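Local coordinates for protein glutathione S-transferase enzyme with thioredoxin-like domain (Bradyrhizobium sp., PDB 4MF7) that probably transfers glutathione onto electrophilic substrates, as a dimeric glutathione S-transferase with a thioredoxin-like N-terminal domain and a helical C-terminal domain, at residues 138-143 / 195-200; 181-186 / 231-236. All coordinates share one frame; numbering follows the deposited sequence.

Contact 1: 138-143 / 195-200; sequences LQWLHF and WIMDAD
With CG anti to its carbonyl carbon (chi1 -61°), Trp140 holds its indole out toward the loop at 195-200, where Ile196 has CG1 anti to the carbonyl carbon (chi1 -73°), a setting that leaves CG2 as the branch facing the ring. This methyl does all of the close touching by Ile196. Ile196 CG2 rests over one face of the Trp140 indole, 3.4 Å from the centroid of the five-membered ring and only 7° off its normal, a CH-pi contact. Ile196 CG2 lies 3.5 Å from both CE2 and NE1 of Trp140, and 3.6 Å from its CD1, so the pyrrole ring is covered quite evenly. Met197 adds a looser Met-aromatic contact: its SD approaches obliquely, 4.4 Å from NE1 of Trp140. Right after Ile196 the chain makes a type II' beta turn from Met197 to Asp200, in the loop that leads into helix 203-215 of the C-terminal domain. Asp205, the aspartate of the Ser/Thr-x-x-Asp sequence that usually forms an N-capping box in glutathione transferases, accepts the N-H of Ile196 through OD1. The carbonyl oxygen of Ile196 is bonded to Arg189, that of Met197 to Arg133. Toward the other end of the indole, Trp140 CZ3 stands 3.9 Å above the centre of the Phe143 ring. Putting an alanine at Trp140 would probably leave the Ile196 methyl without its aromatic seat and open a gap between Ile196 and Phe143. On the far side of the 138-143 segment, His142 stacks against His142 of the second subunit.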
loop_
_atom_site.group_PDB
_atom_site.type_symbol
_atom_site.label_atom_id
_atom_site.label_comp_id
_atom_site.label_asym_id
_atom_site.label_seq_id
_atom_site.Cartn_x
_atom_site.Cartn_y
_atom_site.Cartn_z
ATOM N N LEU A 138 -4.425 -3.684 7.992
ATOM C CA LEU A 138 -4.061 -3.179 6.669
ATOM C C LEU A 138 -3.037 -2.039 6.695
ATOM O O LEU A 138 -2.309 -1.848 5.706
ATOM C CB LEU A 138 -5.316 -2.717 5.915
ATOM C CG LEU A 138 -6.424 -3.751 5.698
ATOM C CD1 LEU A 138 -7.345 -3.229 4.600
ATOM C CD2 LEU A 138 -5.897 -5.141 5.332
ATOM N N GLN A 139 -2.982 -1.302 7.798
ATOM C CA GLN A 139 -2.047 -0.201 7.945
ATOM C C GLN A 139 -0.614 -0.697 7.741
ATOM O O GLN A 139 0.218 0.034 7.262
ATOM C CB GLN A 139 -2.153 0.455 9.308
ATOM C CG GLN A 139 -3.514 1.076 9.636
ATOM C CD GLN A 139 -3.627 1.520 11.073
ATOM O OE1 GLN A 139 -4.059 2.654 11.365
ATOM N NE2 GLN A 139 -3.246 0.632 12.003
ATOM N N TRP A 140 -0.348 -1.946 8.134
ATOM C CA TRP A 140 1.019 -2.497 8.162
ATOM C C TRP A 140 1.486 -3.101 6.856
ATOM O O TRP A 140 2.617 -3.531 6.783
ATOM C CB TRP A 140 1.122 -3.538 9.283
ATOM C CG TRP A 140 0.857 -2.898 10.573
ATOM C CD1 TRP A 140 -0.370 -2.782 11.223
ATOM C CD2 TRP A 140 1.800 -2.215 11.384
ATOM N NE1 TRP A 140 -0.222 -2.045 12.359
ATOM C CE2 TRP A 140 1.100 -1.700 12.496
ATOM C CE3 TRP A 140 3.181 -1.973 11.275
ATOM C CZ2 TRP A 140 1.731 -0.964 13.502
ATOM C CZ3 TRP A 140 3.816 -1.244 12.292
ATOM C CH2 TRP A 140 3.082 -0.748 13.386
ATOM N N LEU A 141 0.643 -3.109 5.820
ATOM C CA LEU A 141 1.032 -3.694 4.553
ATOM C C LEU A 141 1.936 -2.779 3.748
ATOM O O LEU A 141 2.515 -3.221 2.810
ATOM C CB LEU A 141 -0.167 -4.095 3.711
ATOM C CG LEU A 141 -1.094 -5.055 4.437
ATOM C CD1 LEU A 141 -2.286 -5.319 3.540
ATOM C CD2 LEU A 141 -0.376 -6.368 4.784
ATOM N N HIS A 142 2.041 -1.518 4.149
ATOM C CA HIS A 142 2.835 -0.507 3.464
ATOM C C HIS A 142 3.488 0.339 4.542
ATOM O O HIS A 142 3.281 1.543 4.639
ATOM C CB HIS A 142 1.934 0.305 2.532
ATOM C CG HIS A 142 1.292 -0.546 1.484
ATOM N ND1 HIS A 142 0.012 -1.037 1.607
ATOM C CD2 HIS A 142 1.790 -1.067 0.339
ATOM C CE1 HIS A 142 -0.268 -1.782 0.554
ATOM N NE2 HIS A 142 0.797 -1.821 -0.228
ATOM N N PHE A 143 4.281 -0.351 5.346
ATOM C CA PHE A 143 4.930 0.212 6.507
ATOM C C PHE A 143 6.303 0.620 6.061
ATOM O O PHE A 143 6.603 1.796 6.007
ATOM C CB PHE A 143 5.022 -0.803 7.643
ATOM C CG PHE A 143 5.832 -0.332 8.797
ATOM C CD1 PHE A 143 5.508 0.830 9.431
ATOM C CD2 PHE A 143 6.944 -1.022 9.205
ATOM C CE1 PHE A 143 6.253 1.287 10.474
ATOM C CE2 PHE A 143 7.694 -0.573 10.244
ATOM C CZ PHE A 143 7.347 0.580 10.885
ATOM N N TRP A 195 2.366 -10.378 18.569
ATOM C CA TRP A 195 2.416 -10.019 17.128
ATOM C C TRP A 195 1.988 -8.545 16.969
ATOM O O TRP A 195 1.582 -7.918 17.931
ATOM C CB TRP A 195 1.505 -10.961 16.340
ATOM C CG TRP A 195 1.877 -12.458 16.501
ATOM C CD1 TRP A 195 1.123 -13.433 17.120
ATOM C CD2 TRP A 195 3.080 -13.111 16.056
ATOM N NE1 TRP A 195 1.786 -14.650 17.059
ATOM C CE2 TRP A 195 2.991 -14.468 16.430
ATOM C CE3 TRP A 195 4.232 -12.672 15.394
ATOM C CZ2 TRP A 195 4.003 -15.387 16.153
ATOM C CZ3 TRP A 195 5.235 -13.600 15.117
ATOM C CH2 TRP A 195 5.103 -14.937 15.490
ATOM N N ILE A 196 2.077 -8.000 15.751
ATOM C CA ILE A 196 1.692 -6.623 15.521
ATOM C C ILE A 196 0.234 -6.406 15.975
ATOM O O ILE A 196 -0.076 -5.366 16.535
ATOM C CB ILE A 196 1.922 -6.228 14.043
ATOM C CG1 ILE A 196 3.436 -6.075 13.810
ATOM C CG2 ILE A 196 1.159 -4.965 13.669
ATOM C CD1 ILE A 196 3.823 -6.066 12.356
ATOM N N MET A 197 -0.618 -7.406 15.744
ATOM C CA MET A 197 -2.026 -7.369 16.154
ATOM C C MET A 197 -2.264 -8.273 17.382
ATOM O O MET A 197 -3.200 -9.083 17.425
ATOM C CB MET A 197 -2.936 -7.751 15.010
ATOM C CG MET A 197 -2.734 -6.938 13.745
ATOM S SD MET A 197 -2.834 -5.145 13.978
ATOM C CE MET A 197 -4.558 -4.939 14.501
ATOM N N ASP A 198 -1.395 -8.114 18.362
ATOM C CA ASP A 198 -1.535 -8.761 19.681
ATOM C C ASP A 198 -1.421 -10.255 19.563
ATOM O O ASP A 198 -0.385 -10.756 19.106
ATOM C CB ASP A 198 -2.835 -8.307 20.361
ATOM C CG ASP A 198 -2.768 -6.870 20.777
ATOM O OD1 ASP A 198 -2.241 -6.576 21.873
ATOM O OD2 ASP A 198 -3.230 -6.032 19.993
ATOM N N ALA A 199 -2.460 -10.987 19.980
ATOM C CA ALA A 199 -2.382 -12.445 20.002
ATOM C C ALA A 199 -2.490 -13.053 18.631
ATOM O O ALA A 199 -2.169 -14.214 18.447
ATOM C CB ALA A 199 -3.458 -13.033 20.929
ATOM N N ASP A 200 -2.972 -12.282 17.663
ATOM C CA ASP A 200 -3.227 -12.788 16.322
ATOM C C ASP A 200 -2.033 -12.592 15.396
ATOM O O ASP A 200 -1.615 -11.465 15.169
ATOM C CB ASP A 200 -4.410 -12.035 15.709
ATOM C CG ASP A 200 -5.748 -12.405 16.351
ATOM O OD1 ASP A 200 -5.987 -13.591 16.636
ATOM O OD2 ASP A 200 -6.557 -11.498 16.563
#

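Contact 2: 181-186 / 231-236; sequences RLLGVL and THVPAW
OE1 of Glu187, the residue that follows Leu186, accepts the backbone N-H groups of both Thr231 and His232, while its OE2 takes that of Val233. This carboxylate therefore meets the N-terminal end of helix 232-241, whose dipole is likely to favour its negative charge, and Val233 is held by its backbone right where its side chain packs. CG2 of Val233 settles onto the backbone of helix 171-190, 3.8 Å from Leu183 O and 3.9 Å from Leu186 C, with CB of Leu186 just as near. Val233 CG1, anti to its own backbone N (chi1 -179°), reaches instead for Leu183 CD2 at 4.0 Å. The valine thus fits between two leucines three residues apart, crossing each at about a right angle. Within the all-helical C-terminal domain of the glutathione transferase fold, the two helical segments run at 77° to one another, their axes 10.2 Å apart at closest approach. One turn further on, Trp236 brings CZ3 to within 3.9 Å of Leu186 CD2, an oblique approach to the indole. Its NE1 bonds to Asp205, and the ring also packs on Thr208, Leu209 and Val212 of helix 203-215.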
loop_
_atom_site.group_PDB
_atom_site.type_symbol
_atom_site.label_atom_id
_atom_site.label_comp_id
_atom_site.label_asym_id
_atom_site.label_seq_id
_atom_site.Cartn_x
_atom_site.Cartn_y
_atom_site.Cartn_z
ATOM N N ARG A 181 14.390 4.677 12.338
ATOM C CA ARG A 181 13.103 5.311 12.597
ATOM C C ARG A 181 11.978 4.279 12.501
ATOM O O ARG A 181 11.113 4.228 13.371
ATOM C CB ARG A 181 12.858 6.473 11.625
ATOM C CG ARG A 181 11.670 7.354 12.016
ATOM C CD ARG A 181 11.216 8.272 10.881
ATOM N NE ARG A 181 10.661 7.508 9.764
ATOM C CZ ARG A 181 9.448 6.956 9.741
ATOM N NH1 ARG A 181 8.612 7.085 10.773
ATOM N NH2 ARG A 181 9.068 6.270 8.670
ATOM N N LEU A 182 12.011 3.454 11.453
ATOM C CA LEU A 182 11.030 2.381 11.257
ATOM C C LEU A 182 11.073 1.324 12.350
ATOM O O LEU A 182 10.050 0.900 12.883
ATOM C CB LEU A 182 11.242 1.707 9.911
ATOM C CG LEU A 182 10.499 2.113 8.630
ATOM C CD1 LEU A 182 9.770 3.440 8.708
ATOM C CD2 LEU A 182 11.449 2.072 7.442
ATOM N N LEU A 183 12.275 0.876 12.694
ATOM C CA LEU A 183 12.411 -0.063 13.804
ATOM C C LEU A 183 11.835 0.509 15.087
ATOM O O LEU A 183 11.308 -0.239 15.887
ATOM C CB LEU A 183 13.891 -0.407 14.022
ATOM C CG LEU A 183 14.519 -1.362 13.003
ATOM C CD1 LEU A 183 16.034 -1.396 13.211
ATOM C CD2 LEU A 183 13.945 -2.759 13.074
ATOM N N GLY A 184 11.981 1.821 15.293
ATOM C CA GLY A 184 11.447 2.485 16.505
ATOM C C GLY A 184 9.919 2.437 16.580
ATOM O O GLY A 184 9.346 2.176 17.640
ATOM N N VAL A 185 9.278 2.644 15.438
ATOM C CA VAL A 185 7.833 2.492 15.331
ATOM C C VAL A 185 7.405 1.072 15.654
ATOM O O VAL A 185 6.508 0.865 16.465
ATOM C CB VAL A 185 7.339 2.919 13.934
ATOM C CG1 VAL A 185 5.857 2.589 13.750
ATOM C CG2 VAL A 185 7.577 4.413 13.761
ATOM N N LEU A 186 8.070 0.093 15.050
ATOM C CA LEU A 186 7.749 -1.298 15.294
ATOM C C LEU A 186 7.989 -1.677 16.761
ATOM O O LEU A 186 7.204 -2.404 17.375
ATOM C CB LEU A 186 8.569 -2.197 14.359
ATOM C CG LEU A 186 8.103 -3.587 13.983
ATOM C CD1 LEU A 186 6.658 -3.630 13.518
ATOM C CD2 LEU A 186 9.020 -4.078 12.868
ATOM N N THR A 231 14.369 -4.280 22.230
ATOM C CA THR A 231 13.892 -5.420 23.023
ATOM C C THR A 231 12.781 -6.200 22.317
ATOM O O THR A 231 12.854 -7.426 22.161
ATOM C CB THR A 231 13.410 -4.963 24.414
ATOM O OG1 THR A 231 14.426 -4.148 25.011
ATOM C CG2 THR A 231 13.106 -6.159 25.310
ATOM N N HIS A 232 11.781 -5.477 21.869
ATOM C CA HIS A 232 10.549 -6.079 21.371
ATOM C C HIS A 232 10.671 -6.559 19.928
ATOM O O HIS A 232 10.174 -7.614 19.620
ATOM C CB HIS A 232 9.389 -5.100 21.571
ATOM C CG HIS A 232 9.343 -4.572 22.973
ATOM N ND1 HIS A 232 9.169 -5.397 24.060
ATOM C CD2 HIS A 232 9.538 -3.327 23.466
ATOM C CE1 HIS A 232 9.228 -4.676 25.168
ATOM N NE2 HIS A 232 9.454 -3.420 24.836
ATOM N N VAL A 233 11.330 -5.785 19.073
ATOM C CA VAL A 233 11.546 -6.245 17.675
ATOM C C VAL A 233 12.367 -7.551 17.611
ATOM O O VAL A 233 11.949 -8.509 16.937
ATOM C CB VAL A 233 12.113 -5.140 16.767
ATOM C CG1 VAL A 233 12.302 -5.655 15.356
ATOM C CG2 VAL A 233 11.166 -3.943 16.709
ATOM N N PRO A 234 13.504 -7.629 18.333
ATOM C CA PRO A 234 14.296 -8.879 18.310
ATOM C C PRO A 234 13.514 -10.119 18.737
ATOM O O PRO A 234 13.617 -11.174 18.104
ATOM C CB PRO A 234 15.465 -8.575 19.269
ATOM C CG PRO A 234 15.619 -7.114 19.220
ATOM C CD PRO A 234 14.232 -6.541 19.001
ATOM N N ALA A 235 12.704 -9.986 19.782
ATOM C CA ALA A 235 11.897 -11.099 20.271
ATOM C C ALA A 235 10.807 -11.505 19.266
ATOM O O ALA A 235 10.609 -12.672 18.987
ATOM C CB ALA A 235 11.278 -10.739 21.611
ATOM N N TRP A 236 10.121 -10.522 18.703
ATOM C CA TRP A 236 9.129 -10.787 17.682
ATOM C C TRP A 236 9.782 -11.430 16.431
ATOM O O TRP A 236 9.239 -12.374 15.870
ATOM C CB TRP A 236 8.413 -9.481 17.327
ATOM C CG TRP A 236 7.655 -9.444 16.056
ATOM C CD1 TRP A 236 6.362 -9.773 15.856
ATOM C CD2 TRP A 236 8.136 -8.887 14.807
ATOM N NE1 TRP A 236 5.995 -9.502 14.541
ATOM C CE2 TRP A 236 7.079 -8.969 13.883
ATOM C CE3 TRP A 236 9.380 -8.380 14.387
ATOM C CZ2 TRP A 236 7.209 -8.539 12.550
ATOM C CZ3 TRP A 236 9.510 -7.921 13.060
ATOM C CH2 TRP A 236 8.423 -8.034 12.162
#

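The centres of contact 1 and contact 2 lie 13 Å apart, on the same side of the chain's centre. Their segments alternate along the sequence: 138-143, then 181-186, 195-200 and 231-236. Helix 171-190 joins them: it carries 181-186 and is also touched by Trp140, Phe143 and Met197 of contact 1. The two meet directly: Trp140 CZ3 is 3.9 Å from Leu186 CD1, Phe143 packs on Leu182 and Val185, and Trp195 CE3 comes within 3.6 Å of Trp236 CD1. A single oxygen, OD1 of Asp205, serves both contacts. The result is one continuous core in the helical domain. Both contacts also reach the second subunit, where Asn90 packs against Phe143, Arg181 and Val185.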